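Local coordinates for laminin subunit ALPHA-1 (Mus musculus, PDB 2JD4), which probably helps anchor laminin-111 of the basement membrane to cell surfaces through its LG4-5 domain pair, which binds metal ions, at residues G90-S95 with R115-T120; R42-V47 with E111-K116; G249-D254 with N336-R341; K256-V261 with T269-P274. The protein carries 4 engineered substitutions. All coordinates share one frame; numbering follows the deposited sequence.

Contact 1 (G90-S95 with R115-T120)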
# COMPACT_ATOMS: atom_id res chain seq x y z
N GLY A 90 24.92 -20.74 -8.66
CA GLY A 90 23.79 -21.42 -8.06
C GLY A 90 23.15 -20.60 -6.96
O GLY A 90 23.82 -19.81 -6.30
N ARG A 91 21.85 -20.79 -6.77
CA ARG A 91 21.12 -20.05 -5.75
C ARG A 91 20.85 -20.84 -4.47
O ARG A 91 20.53 -22.03 -4.51
CB ARG A 91 19.79 -19.56 -6.34
CG ARG A 91 18.90 -18.81 -5.35
CD ARG A 91 17.92 -17.90 -6.08
NE ARG A 91 16.85 -18.64 -6.72
CZ ARG A 91 16.26 -18.29 -7.86
NH1 ARG A 91 16.64 -17.20 -8.51
NH2 ARG A 91 15.29 -19.04 -8.36
N THR A 92 21.00 -20.17 -3.33
CA THR A 92 20.73 -20.78 -2.04
C THR A 92 19.53 -20.00 -1.48
O THR A 92 19.49 -18.78 -1.58
CB THR A 92 21.93 -20.62 -1.06
OG1 THR A 92 23.08 -21.28 -1.60
CG2 THR A 92 21.60 -21.23 0.29
N LYS A 93 18.55 -20.70 -0.92
CA LYS A 93 17.37 -20.04 -0.39
C LYS A 93 17.00 -20.50 1.02
O LYS A 93 17.13 -21.68 1.34
CB LYS A 93 16.17 -20.25 -1.32
CG LYS A 93 14.89 -19.57 -0.87
CD LYS A 93 13.85 -19.57 -1.98
CE LYS A 93 12.61 -18.77 -1.58
NZ LYS A 93 11.66 -18.62 -2.72
N VAL A 94 16.56 -19.57 1.85
CA VAL A 94 16.16 -19.88 3.22
C VAL A 94 14.82 -19.19 3.50
O VAL A 94 14.60 -18.07 3.06
CB VAL A 94 17.17 -19.34 4.26
CG1 VAL A 94 16.93 -20.00 5.61
CG2 VAL A 94 18.60 -19.55 3.79
N SER A 95 13.95 -19.87 4.22
CA SER A 95 12.64 -19.32 4.57
C SER A 95 12.44 -19.41 6.07
O SER A 95 13.11 -20.19 6.75
CB SER A 95 11.52 -20.09 3.86
OG SER A 95 11.60 -19.94 2.45
N ARG A 115 29.92 -21.76 4.50
CA ARG A 115 29.18 -22.64 3.60
C ARG A 115 27.75 -22.86 4.09
O ARG A 115 27.07 -23.78 3.63
CB ARG A 115 29.90 -23.99 3.48
CG ARG A 115 31.18 -23.95 2.66
CD ARG A 115 30.88 -24.06 1.17
NE ARG A 115 30.90 -22.77 0.48
CZ ARG A 115 30.57 -22.61 -0.79
NH1 ARG A 115 30.18 -23.65 -1.52
NH2 ARG A 115 30.64 -21.41 -1.35
N LYS A 116 27.30 -22.02 5.01
CA LYS A 116 25.95 -22.14 5.56
C LYS A 116 25.19 -20.81 5.46
O LYS A 116 25.78 -19.76 5.19
CB LYS A 116 26.02 -22.57 7.03
CG LYS A 116 26.42 -24.03 7.26
CD LYS A 116 27.85 -24.33 6.80
CE LYS A 116 28.88 -23.57 7.61
NZ LYS A 116 30.28 -23.79 7.12
N ALA A 117 23.88 -20.88 5.66
CA ALA A 117 23.02 -19.70 5.61
C ALA A 117 21.80 -19.95 6.48
O ALA A 117 21.31 -21.08 6.54
CB ALA A 117 22.59 -19.42 4.17
N PHE A 118 21.33 -18.92 7.18
CA PHE A 118 20.17 -19.07 8.05
C PHE A 118 19.49 -17.73 8.35
O PHE A 118 20.03 -16.67 8.05
CB PHE A 118 20.56 -19.80 9.34
CG PHE A 118 21.58 -19.06 10.17
CD1 PHE A 118 21.17 -18.24 11.22
CD2 PHE A 118 22.93 -19.20 9.91
CE1 PHE A 118 22.11 -17.55 11.99
CE2 PHE A 118 23.88 -18.52 10.68
CZ PHE A 118 23.47 -17.70 11.71
N MET A 119 18.30 -17.80 8.95
CA MET A 119 17.54 -16.59 9.28
C MET A 119 17.06 -16.61 10.72
O MET A 119 16.84 -17.67 11.30
CB MET A 119 16.30 -16.48 8.39
CG MET A 119 16.55 -16.53 6.91
SD MET A 119 14.97 -16.42 6.07
CE MET A 119 14.54 -14.70 6.49
N THR A 120 16.87 -15.42 11.28
CA THR A 120 16.40 -15.29 12.65
C THR A 120 15.35 -14.18 12.73
O THR A 120 15.54 -13.10 12.16
CB THR A 120 17.55 -14.93 13.62
OG1 THR A 120 18.63 -15.86 13.44
CG2 THR A 120 17.07 -14.98 15.06
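T92 OG1 accepts a hydrogen bond from V132 N, outside the two strands, while the other branch of the same side chain, CG2, lies 4.4 Å from A117 CB. Across the contact itself the meeting is mostly apolar. V94 carries it by parting its two methyls: CG2 leans to A117 CB at 4.0 Å, and CG1 lies against M119 CG at 3.7 Å. In M119 the CG sits beside the backbone N (chi1 -54°), which lays the thioether alongside V94, the two side chains running past each other in opposite directions. M119 SD thereby ends 3.5 Å from V94 O, a contact of sulfur with carbonyl. Replacing V94 with an alanine would remove both methyls and probably open a gap between A117 CB and M119 CG, leaving the methionine chain freer to turn. The axes of strands 91-95 and 116-120 approach to 6.8 Å and cross at -24°. Their backbones pair elsewhere, T92 and V94 with F85 and F83, A117 with V129. Two strands from separate antiparallel sheets, touching through inward side chains at the outermost strand 91-95, form part of the face-to-face packing of a laminin G beta sandwich.

Contact 2 (R42-V47 with E111-K116)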
# COMPACT_ATOMS: atom_id res chain seq x y z
N ARG A 42 32.20 -10.77 0.78
CA ARG A 42 32.58 -11.91 -0.05
C ARG A 42 32.37 -13.28 0.61
O ARG A 42 31.80 -14.19 0.01
CB ARG A 42 34.04 -11.78 -0.50
CG ARG A 42 34.28 -10.66 -1.51
CD ARG A 42 35.75 -10.51 -1.82
NE ARG A 42 36.50 -10.04 -0.65
CZ ARG A 42 37.82 -9.86 -0.64
NH1 ARG A 42 38.54 -10.12 -1.72
NH2 ARG A 42 38.42 -9.42 0.46
N LYS A 43 32.82 -13.41 1.86
CA LYS A 43 32.69 -14.67 2.57
C LYS A 43 31.69 -14.61 3.72
O LYS A 43 31.45 -15.61 4.39
CB LYS A 43 34.05 -15.10 3.12
CG LYS A 43 35.02 -15.62 2.06
CD LYS A 43 34.56 -16.98 1.54
CE LYS A 43 35.53 -17.54 0.51
NZ LYS A 43 36.88 -17.76 1.09
N ARG A 44 31.10 -13.45 3.94
CA ARG A 44 30.14 -13.32 5.04
C ARG A 44 29.23 -12.11 4.88
O ARG A 44 29.69 -10.99 4.64
CB ARG A 44 30.90 -13.23 6.37
CG ARG A 44 30.03 -13.01 7.59
CD ARG A 44 30.85 -13.17 8.87
NE ARG A 44 31.95 -12.22 8.95
CZ ARG A 44 31.80 -10.92 9.19
NH1 ARG A 44 30.58 -10.42 9.36
NH2 ARG A 44 32.86 -10.12 9.26
N LEU A 45 27.93 -12.35 5.00
CA LEU A 45 26.93 -11.29 4.90
C LEU A 45 25.92 -11.45 6.02
O LEU A 45 25.07 -12.34 5.98
CB LEU A 45 26.21 -11.34 3.55
CG LEU A 45 25.06 -10.34 3.36
CD1 LEU A 45 25.60 -8.91 3.32
CD2 LEU A 45 24.30 -10.65 2.07
N GLN A 46 26.03 -10.60 7.04
CA GLN A 46 25.09 -10.65 8.16
C GLN A 46 24.37 -9.32 8.24
O GLN A 46 24.99 -8.27 8.45
CB GLN A 46 25.80 -10.90 9.49
CG GLN A 46 24.83 -10.86 10.68
CD GLN A 46 25.53 -10.89 12.04
OE1 GLN A 46 26.14 -11.90 12.42
NE2 GLN A 46 25.45 -9.79 12.77
N VAL A 47 23.06 -9.36 8.07
CA VAL A 47 22.25 -8.15 8.13
C VAL A 47 21.25 -8.24 9.26
O VAL A 47 20.57 -9.25 9.44
CB VAL A 47 21.49 -7.92 6.80
CG1 VAL A 47 20.68 -6.63 6.88
CG2 VAL A 47 22.47 -7.88 5.63
N GLU A 111 21.74 -14.36 7.60
CA GLU A 111 23.15 -14.67 7.65
C GLU A 111 23.69 -15.69 6.68
O GLU A 111 23.23 -16.83 6.63
CB GLU A 111 23.54 -15.12 9.05
CG GLU A 111 23.71 -14.02 10.06
CD GLU A 111 24.21 -14.55 11.38
OE1 GLU A 111 23.39 -14.71 12.31
OE2 GLU A 111 25.43 -14.81 11.49
N TYR A 112 24.68 -15.26 5.90
CA TYR A 112 25.39 -16.11 4.97
C TYR A 112 26.80 -16.11 5.55
O TYR A 112 27.43 -15.05 5.65
CB TYR A 112 25.42 -15.51 3.57
CG TYR A 112 26.69 -15.84 2.79
CD1 TYR A 112 27.11 -17.16 2.62
CD2 TYR A 112 27.46 -14.82 2.22
CE1 TYR A 112 28.29 -17.46 1.92
CE2 TYR A 112 28.64 -15.11 1.52
CZ TYR A 112 29.05 -16.43 1.37
OH TYR A 112 30.21 -16.70 0.68
N ILE A 113 27.30 -17.26 5.96
CA ILE A 113 28.65 -17.32 6.51
C ILE A 113 29.30 -18.66 6.20
O ILE A 113 28.77 -19.72 6.54
CB ILE A 113 28.64 -17.04 8.03
CG1 ILE A 113 30.08 -16.93 8.54
CG2 ILE A 113 27.87 -18.11 8.77
CD1 ILE A 113 30.19 -16.44 9.96
N LYS A 114 30.43 -18.60 5.52
CA LYS A 114 31.19 -19.79 5.12
C LYS A 114 30.43 -20.61 4.08
O LYS A 114 30.32 -20.22 2.92
CB LYS A 114 31.51 -20.65 6.35
CG LYS A 114 32.37 -19.97 7.41
CD LYS A 114 33.78 -19.62 6.92
CE LYS A 114 33.79 -18.37 6.04
NZ LYS A 114 35.18 -17.95 5.65
N ARG A 115 29.92 -21.76 4.50
CA ARG A 115 29.18 -22.64 3.60
C ARG A 115 27.75 -22.86 4.09
O ARG A 115 27.07 -23.78 3.63
CB ARG A 115 29.90 -23.99 3.48
CG ARG A 115 31.18 -23.95 2.66
CD ARG A 115 30.88 -24.06 1.17
NE ARG A 115 30.90 -22.77 0.48
CZ ARG A 115 30.57 -22.61 -0.79
NH1 ARG A 115 30.18 -23.65 -1.52
NH2 ARG A 115 30.64 -21.41 -1.35
N LYS A 116 27.30 -22.02 5.01
CA LYS A 116 25.95 -22.14 5.56
C LYS A 116 25.19 -20.81 5.46
O LYS A 116 25.78 -19.76 5.19
CB LYS A 116 26.02 -22.57 7.03
CG LYS A 116 26.42 -24.03 7.26
CD LYS A 116 27.85 -24.33 6.80
CE LYS A 116 28.88 -23.57 7.61
NZ LYS A 116 30.28 -23.79 7.12
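The Y112 ring lies across the start of segment 42-47: K43 O sits over one face, while R42 O and L45 CB come to its edge, in the ring plane. Y112 OH stands 3.0 Å from R42 O, and CD2 lies 3.9 Å from L45 CB. A first torsion well short of anti (chi1 147°) swings the ring over the neighbouring strand, and the ring of F85, on the other sheet (strand 80-86), meets it with the planes about 40° apart. On the face bearing R44 and Q46, the Q46 amide and the E111 carboxylate travel side by side with their planes 71° apart, Q46 CG lying 3.4 Å from E111 CG. Strands 44-47 and 111-113 are antiparallel neighbours in one sheet of the laminin G sandwich; L45 and Y112 form the hydrogen-bonded pair, with L45 N giving to Y112 O at 2.8 Å. Just beyond, the type II' turn from I113 to K116 forms the two-residue loop of the hairpin of strands 106-113 and 116-121, and K114 N reaches back to K43 O in a weak bond. R44 CD runs beside I113 CD1 at 3.5 Å. K43 NZ and K114 NZ come within 4.9 Å, and the nearest atom of the R42 side chain, salt-bridged to D40, is about 8 Å from the bound magnesium ion; this basic rim is consistent with a surface for acidic ligands. R42 also pairs through its backbone with L138, between the magnesium ligands T137 and D139.

Contact 3 (G249-D254 with N336-R341). Engineered in segment 336-341: S337 (natural residue Cys).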
# COMPACT_ATOMS: atom_id res chain seq x y z
N GLY A 249 -20.02 6.79 -9.33
CA GLY A 249 -19.37 7.50 -8.24
C GLY A 249 -19.82 7.05 -6.86
O GLY A 249 -20.94 6.59 -6.69
N LEU A 250 -18.91 7.17 -5.89
CA LEU A 250 -19.18 6.80 -4.50
C LEU A 250 -18.66 7.97 -3.66
O LEU A 250 -17.50 8.36 -3.79
CB LEU A 250 -18.41 5.52 -4.15
CG LEU A 250 -18.93 4.62 -3.03
CD1 LEU A 250 -20.29 4.05 -3.42
CD2 LEU A 250 -17.94 3.48 -2.78
N GLU A 251 -19.52 8.53 -2.81
CA GLU A 251 -19.13 9.67 -2.00
C GLU A 251 -19.91 9.79 -0.70
O GLU A 251 -20.99 9.22 -0.55
CB GLU A 251 -19.31 10.97 -2.80
CG GLU A 251 -20.60 10.99 -3.62
CD GLU A 251 -20.89 12.33 -4.30
OE1 GLU A 251 -19.95 13.08 -4.62
OE2 GLU A 251 -22.09 12.62 -4.53
N ILE A 252 -19.34 10.54 0.25
CA ILE A 252 -19.96 10.79 1.54
C ILE A 252 -20.35 12.27 1.53
O ILE A 252 -19.50 13.14 1.41
CB ILE A 252 -18.96 10.55 2.71
CG1 ILE A 252 -18.49 9.09 2.71
CG2 ILE A 252 -19.63 10.88 4.03
CD1 ILE A 252 -17.52 8.76 3.84
N VAL A 253 -21.65 12.54 1.65
CA VAL A 253 -22.15 13.91 1.66
C VAL A 253 -23.09 14.10 2.85
O VAL A 253 -24.14 13.47 2.93
CB VAL A 253 -22.91 14.24 0.35
CG1 VAL A 253 -23.49 15.65 0.42
CG2 VAL A 253 -21.98 14.10 -0.84
N ASP A 254 -22.69 14.97 3.78
CA ASP A 254 -23.47 15.26 4.97
C ASP A 254 -23.79 14.03 5.81
O ASP A 254 -24.91 13.87 6.30
CB ASP A 254 -24.77 15.97 4.59
CG ASP A 254 -24.52 17.30 3.91
OD1 ASP A 254 -23.72 18.11 4.44
OD2 ASP A 254 -25.12 17.54 2.84
N ASN A 336 -18.85 12.81 -13.96
CA ASN A 336 -20.28 12.94 -14.19
C ASN A 336 -21.20 12.29 -13.16
O ASN A 336 -22.39 12.63 -13.11
CB ASN A 336 -20.64 12.43 -15.59
CG ASN A 336 -21.89 13.09 -16.12
OD1 ASN A 336 -22.06 14.30 -15.97
ND2 ASN A 336 -22.76 12.31 -16.75
N SER A 337 -20.67 11.37 -12.36
CA SER A 337 -21.50 10.72 -11.34
C SER A 337 -21.03 10.99 -9.90
O SER A 337 -21.04 10.10 -9.05
CB SER A 337 -21.62 9.22 -11.61
OG SER A 337 -22.39 8.99 -12.78
N LEU A 338 -20.61 12.23 -9.66
CA LEU A 338 -20.18 12.69 -8.34
C LEU A 338 -20.73 14.10 -8.17
O LEU A 338 -20.50 14.97 -9.01
CB LEU A 338 -18.65 12.71 -8.23
CG LEU A 338 -17.97 11.36 -7.94
CD1 LEU A 338 -16.45 11.54 -7.89
CD2 LEU A 338 -18.48 10.81 -6.60
N SER A 339 -21.48 14.34 -7.10
CA SER A 339 -22.01 15.68 -6.86
C SER A 339 -21.01 16.52 -6.07
O SER A 339 -20.96 17.75 -6.20
CB SER A 339 -23.35 15.61 -6.10
OG SER A 339 -23.20 15.03 -4.81
N SER A 340 -20.19 15.85 -5.26
CA SER A 340 -19.20 16.53 -4.45
C SER A 340 -17.83 16.60 -5.10
O SER A 340 -17.50 15.81 -5.99
CB SER A 340 -19.05 15.85 -3.08
OG SER A 340 -18.00 16.44 -2.34
N ARG A 341 -17.02 17.54 -4.62
CA ARG A 341 -15.68 17.79 -5.11
C ARG A 341 -14.69 17.80 -3.92
O ARG A 341 -13.49 17.98 -4.10
CB ARG A 341 -15.68 19.15 -5.81
CG ARG A 341 -14.47 19.49 -6.63
CD ARG A 341 -14.70 20.81 -7.36
NE ARG A 341 -15.71 20.72 -8.42
CZ ARG A 341 -15.48 20.24 -9.64
NH1 ARG A 341 -14.28 19.81 -9.98
NH2 ARG A 341 -16.46 20.22 -10.54
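E251 reaches out from its strand to grip the loop 336-341 through both carboxylate oxygens, and this is the tight part of the contact. OE1 uses its syn lone pair to take S340 N at 2.9 Å. OE2 accepts twice from one residue, from S339 OG at 2.7 Å and from S339 N at 3.2 Å, each donor on the syn side but tilted out of the carboxylate plane, by 20° and 29°; H260 is a further partner. The first torsion (chi1 42°) sets E251 CG in the crowded position between backbone N and carbonyl carbon, and L338 CD2 packs along the chain, 3.7 Å from CG. Packing is tight at G249 too, where S337 O comes within 3.2 Å of CA; a CB here would run into that carbonyl. S337 is an engineered serine in place of cysteine. Toward solvent the fit relaxes at V253, which touches S339 OG and S340 CB with CG2 alone, 4.1 Å from S340 CB. A long loop between strands 322-326 and 347-353 is thus pinned by a buried acid against strand 247-253 of the second laminin G sandwich.

Contact 4 (K256-V261 with T269-P274)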
# COMPACT_ATOMS: atom_id res chain seq x y z
N LYS A 256 -24.05 10.94 4.85
CA LYS A 256 -24.68 9.85 4.11
C LYS A 256 -23.78 9.35 2.98
O LYS A 256 -22.94 10.10 2.48
CB LYS A 256 -26.01 10.31 3.52
CG LYS A 256 -27.09 10.57 4.55
CD LYS A 256 -27.88 11.83 4.23
CE LYS A 256 -28.51 11.78 2.85
NZ LYS A 256 -29.29 13.01 2.57
N VAL A 257 -23.95 8.09 2.60
CA VAL A 257 -23.16 7.52 1.52
C VAL A 257 -24.04 7.44 0.27
O VAL A 257 -25.17 6.93 0.33
CB VAL A 257 -22.65 6.11 1.88
CG1 VAL A 257 -21.90 5.50 0.71
CG2 VAL A 257 -21.72 6.20 3.09
N LEU A 258 -23.53 7.95 -0.84
CA LEU A 258 -24.25 7.94 -2.11
C LEU A 258 -23.49 7.16 -3.17
O LEU A 258 -22.27 7.28 -3.30
CB LEU A 258 -24.46 9.37 -2.61
CG LEU A 258 -25.03 10.39 -1.62
CD1 LEU A 258 -25.17 11.75 -2.32
CD2 LEU A 258 -26.37 9.92 -1.10
N PHE A 259 -24.23 6.35 -3.92
CA PHE A 259 -23.68 5.53 -5.00
C PHE A 259 -24.45 5.93 -6.26
O PHE A 259 -25.62 5.57 -6.42
CB PHE A 259 -23.89 4.05 -4.67
CG PHE A 259 -23.44 3.10 -5.75
CD1 PHE A 259 -22.33 3.37 -6.54
CD2 PHE A 259 -24.10 1.89 -5.93
CE1 PHE A 259 -21.88 2.46 -7.49
CE2 PHE A 259 -23.67 0.96 -6.88
CZ PHE A 259 -22.55 1.25 -7.66
N HIS A 260 -23.80 6.71 -7.13
CA HIS A 260 -24.43 7.18 -8.37
C HIS A 260 -23.96 6.35 -9.56
O HIS A 260 -22.81 5.93 -9.63
CB HIS A 260 -24.05 8.63 -8.67
CG HIS A 260 -24.29 9.57 -7.53
ND1 HIS A 260 -25.55 9.90 -7.08
CD2 HIS A 260 -23.41 10.26 -6.75
CE1 HIS A 260 -25.44 10.76 -6.08
NE2 HIS A 260 -24.16 10.99 -5.86
N VAL A 261 -24.86 6.16 -10.52
CA VAL A 261 -24.53 5.41 -11.72
C VAL A 261 -25.28 6.02 -12.90
O VAL A 261 -26.44 6.42 -12.76
CB VAL A 261 -24.94 3.93 -11.58
CG1 VAL A 261 -24.88 3.23 -12.93
CG2 VAL A 261 -24.01 3.23 -10.59
N THR A 269 -29.43 6.86 -8.43
CA THR A 269 -28.78 7.00 -7.12
C THR A 269 -29.33 6.17 -5.96
O THR A 269 -30.53 6.19 -5.68
CB THR A 269 -28.79 8.48 -6.69
OG1 THR A 269 -28.04 9.25 -7.63
CG2 THR A 269 -28.19 8.64 -5.30
N ALA A 270 -28.43 5.47 -5.27
CA ALA A 270 -28.77 4.68 -4.10
C ALA A 270 -28.21 5.45 -2.91
O ALA A 270 -27.01 5.73 -2.86
CB ALA A 270 -28.14 3.30 -4.17
N THR A 271 -29.06 5.79 -1.94
CA THR A 271 -28.64 6.57 -0.79
C THR A 271 -28.77 5.86 0.56
O THR A 271 -29.83 5.32 0.88
CB THR A 271 -29.44 7.89 -0.72
OG1 THR A 271 -29.17 8.68 -1.88
CG2 THR A 271 -29.08 8.68 0.52
N TYR A 272 -27.69 5.87 1.33
CA TYR A 272 -27.67 5.24 2.66
C TYR A 272 -27.55 6.29 3.76
O TYR A 272 -26.54 6.99 3.84
CB TYR A 272 -26.51 4.26 2.80
CG TYR A 272 -26.35 3.74 4.22
CD1 TYR A 272 -27.33 2.92 4.80
CD2 TYR A 272 -25.26 4.12 5.00
CE1 TYR A 272 -27.22 2.49 6.12
CE2 TYR A 272 -25.14 3.69 6.33
CZ TYR A 272 -26.12 2.87 6.88
OH TYR A 272 -26.01 2.44 8.18
N GLN A 273 -28.57 6.40 4.60
CA GLN A 273 -28.53 7.36 5.70
C GLN A 273 -28.65 6.63 7.03
O GLN A 273 -29.64 5.95 7.29
CB GLN A 273 -29.67 8.38 5.57
CG GLN A 273 -29.72 9.36 6.72
CD GLN A 273 -30.59 10.56 6.42
OE1 GLN A 273 -31.77 10.43 6.10
NE2 GLN A 273 -30.01 11.75 6.52
N PRO A 274 -27.62 6.75 7.89
CA PRO A 274 -27.61 6.10 9.20
C PRO A 274 -28.55 6.77 10.20
O PRO A 274 -28.95 7.93 10.02
CB PRO A 274 -26.15 6.22 9.62
CG PRO A 274 -25.75 7.54 9.03
CD PRO A 274 -26.36 7.48 7.65
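H260 and T269 lie side by side and point the same way, so that T269 OG1 meets the imidazole at its edge, in the ring plane, 2.6 Å from ND1; either may be the donor. In H260, chi1 of -51° sets the ring beside the backbone N, and chi2 of -69° turns ND1 to the threonine. On the same face, L258 and T271 also run side by side: L258 CD2 is 3.4 Å from T271 CG2, a tight pair. K256 crosses Q273 at a slant, its CG 3.5 Å from Q273 CB, and bends so that CE reaches T271 CG2 at 3.9 Å. A serine in place of K256 would lack this aliphatic arm and would probably leave the Q273 chain and the T271 methyl uncovered on that side. V257, F259, A270 and Y272 point to the opposite face, V257 and F259 packing on L299 and I297 of strand 296-301. Between the faces, backbone bonds join V257 with Y272 and F259 with A270 in both directions; Y272 N to V257 O measures 2.9 Å, nearly straight at 172°. The segments belong to the antiparallel hairpin of strands 256-262 and 267-272. With ND1 at T269 and NE2 at E251, both ring nitrogens of the buried H260 are engaged, which fixes the ring's rotation, and the nearby carboxylate may favour a protonated imidazole.

Contacts 1 and 2 belong to the first laminin G domain, contacts 3 and 4 to the second, on opposite sides of the chain's centre; across that divide the contact centres stand about 52 to 59 Å apart. Within each domain the pair is about 9 Å apart, centre to centre. Contacts 1 and 2 share R115 and K116 and meet where strands 106-113 and 116-121 pair, F118 N lying 2.9 Å from E111 O. Contact 4 is nested inside the loop closed by contact 3, and adjacent strands 247-253 and 256-262 link the two. In sequence, contacts 1 and 2 close before 3 and 4 open; none bridges the domains, so each pair is local to its own.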